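Local coordinates for protein tautomerase (Advenella mimigardefordensis DPN7, PDB 6VVW) that belongs to the tautomerase superfamily, which is built from beta-alpha-beta units, two in each chain here, and assembles as a trimer, at residues N23-I28 with A34-I39. Sequence-based numbering, arbitrary orientation.
Sequences NATKVI and AALPSI
Ile28, on the helix, and Ile39, just ahead of the next strand, carry most of this contact, their side chains running past each other in opposite directions. The methyl CG2 of Ile28 does most of the touching: it lies 3.5 Å from Ile39 CG2, tighter than usual for two carbons, and 3.5 Å from Ile39 CD1. On the other branch, Ile28 CD1 reaches Ile39 CG2 at 3.5 Å, so Ile39 CG2 meets both arms of Ile28. A chi1 of -72° sets Ile28 CG2 anti to the backbone N, on the side that meets Ile39. Beta-branched residues suit both places, offering two apolar arms to a buried surface.

One helical turn earlier, Thr25 adds a smaller apolar touch. Its CG2, anti to the backbone N, meets Leu36 CD1 at 3.6 Å, the two side chains crossing at about a right angle. The hydroxyl is occupied within the helix, where OG1 hydrogen-bonds to Leu21 O, a pairing that lets a polar residue sit buried with its methyl turned to the leucine. Ala54 of the second subunit also packs on Thr25, and Gly55 of that subunit on Leu36.

No hydrogen bond joins the two segments. The loop shapes itself instead through a type I beta turn from Leu36 to Ile39, closed by Ile39 N to Leu36 O at 2.7 Å. Ile28 and Ile39 both also touch Pro2, while Thr25 and Ile28 rest on Ile41. The contact thus packs the loop that leads from helix 16-30 into strand 40-43 against the helix it has just left, within the beta-alpha-beta crossover between parallel strands 3-8 and 40-43 that characterises the tautomerase fold.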
loop_
_atom_site.group_PDB
_atom_site.type_symbol
_atom_site.label_atom_id
_atom_site.label_comp_id
_atom_site.label_asym_id
_atom_site.label_seq_id
_atom_site.Cartn_x
_atom_site.Cartn_y
_atom_site.Cartn_z
ATOM N N ASN A 23 -8.974 18.038 -7.616
ATOM C CA ASN A 23 -10.275 17.497 -7.947
ATOM C C ASN A 23 -10.398 16.034 -7.564
ATOM O O ASN A 23 -11.483 15.471 -7.657
ATOM C CB ASN A 23 -10.542 17.684 -9.436
ATOM C CG ASN A 23 -9.921 18.956 -9.978
ATOM O OD1 ASN A 23 -10.012 20.005 -9.359
ATOM N ND2 ASN A 23 -9.285 18.862 -11.133
ATOM N N ALA A 24 -9.314 15.392 -7.163
ATOM C CA ALA A 24 -9.465 14.088 -6.551
ATOM C C ALA A 24 -10.091 14.244 -5.180
ATOM O O ALA A 24 -11.013 13.511 -4.826
ATOM C CB ALA A 24 -8.116 13.370 -6.476
ATOM N N THR A 25 -9.626 15.221 -4.409
ATOM C CA THR A 25 -10.326 15.568 -3.183
ATOM C C THR A 25 -11.754 16.003 -3.480
ATOM O O THR A 25 -12.716 15.439 -2.945
ATOM C CB THR A 25 -9.565 16.669 -2.455
ATOM O OG1 THR A 25 -8.241 16.219 -2.171
ATOM C CG2 THR A 25 -10.244 16.987 -1.168
ATOM N N LYS A 26 -11.916 16.986 -4.366
ATOM C CA LYS A 26 -13.250 17.507 -4.646
ATOM C C LYS A 26 -14.196 16.422 -5.158
ATOM O O LYS A 26 -15.414 16.500 -4.940
ATOM C CB LYS A 26 -13.147 18.658 -5.648
ATOM C CG LYS A 26 -14.371 19.555 -5.708
ATOM C CD LYS A 26 -14.215 20.838 -4.890
ATOM C CE LYS A 26 -15.294 21.860 -5.311
ATOM N NZ LYS A 26 -15.171 23.209 -4.672
ATOM N N VAL A 27 -13.656 15.399 -5.823
ATOM C CA VAL A 27 -14.463 14.286 -6.306
ATOM C C VAL A 27 -14.686 13.277 -5.193
ATOM O O VAL A 27 -15.700 12.558 -5.202
ATOM C CB VAL A 27 -13.803 13.628 -7.536
ATOM C CG1 VAL A 27 -14.171 12.166 -7.670
ATOM C CG2 VAL A 27 -14.200 14.337 -8.803
ATOM N N ILE A 28 -13.795 13.236 -4.199
ATOM C CA ILE A 28 -14.014 12.325 -3.088
ATOM C C ILE A 28 -15.127 12.844 -2.185
ATOM O O ILE A 28 -15.961 12.068 -1.709
ATOM C CB ILE A 28 -12.714 12.067 -2.325
ATOM C CG1 ILE A 28 -11.813 11.196 -3.181
ATOM C CG2 ILE A 28 -13.018 11.300 -1.098
ATOM C CD1 ILE A 28 -10.629 10.696 -2.473
ATOM N N ALA A 34 -17.859 11.633 3.944
ATOM C CA ALA A 34 -16.596 12.324 4.154
ATOM C C ALA A 34 -16.743 13.779 3.738
ATOM O O ALA A 34 -16.728 14.098 2.543
ATOM C CB ALA A 34 -15.459 11.637 3.387
ATOM N N ALA A 35 -16.932 14.665 4.713
ATOM C CA ALA A 35 -16.981 16.087 4.408
ATOM C C ALA A 35 -15.708 16.476 3.675
ATOM O O ALA A 35 -15.685 16.581 2.441
ATOM C CB ALA A 35 -17.126 16.915 5.681
ATOM N N LEU A 36 -14.646 16.678 4.448
ATOM C CA LEU A 36 -13.306 16.933 3.943
ATOM C C LEU A 36 -12.274 16.340 4.901
ATOM O O LEU A 36 -11.551 15.429 4.499
ATOM C CB LEU A 36 -13.094 18.432 3.715
ATOM C CG LEU A 36 -12.319 18.809 2.458
ATOM C CD1 LEU A 36 -12.590 17.822 1.379
ATOM C CD2 LEU A 36 -12.737 20.181 2.003
ATOM N N PRO A 37 -12.228 16.748 6.199
ATOM C CA PRO A 37 -11.092 16.370 7.058
ATOM C C PRO A 37 -10.762 14.892 7.083
ATOM O O PRO A 37 -9.702 14.496 7.580
ATOM C CB PRO A 37 -11.538 16.828 8.448
ATOM C CG PRO A 37 -12.554 17.867 8.203
ATOM C CD PRO A 37 -13.258 17.476 6.959
ATOM N N SER A 38 -11.671 14.075 6.558
ATOM C CA SER A 38 -11.503 12.629 6.542
ATOM C C SER A 38 -10.654 12.162 5.374
ATOM O O SER A 38 -9.965 11.141 5.470
ATOM C CB SER A 38 -12.875 11.973 6.467
ATOM O OG SER A 38 -13.705 12.714 5.583
ATOM N N ILE A 39 -10.695 12.862 4.302
ATOM C CA ILE A 39 -10.020 12.436 3.094
ATOM C C ILE A 39 -8.592 12.924 3.129
ATOM O O ILE A 39 -8.303 14.010 3.633
ATOM C CB ILE A 39 -10.745 12.976 1.856
ATOM C CG1 ILE A 39 -12.257 12.781 2.016
ATOM C CG2 ILE A 39 -10.179 12.321 0.613
ATOM C CD1 ILE A 39 -13.106 13.837 1.336
#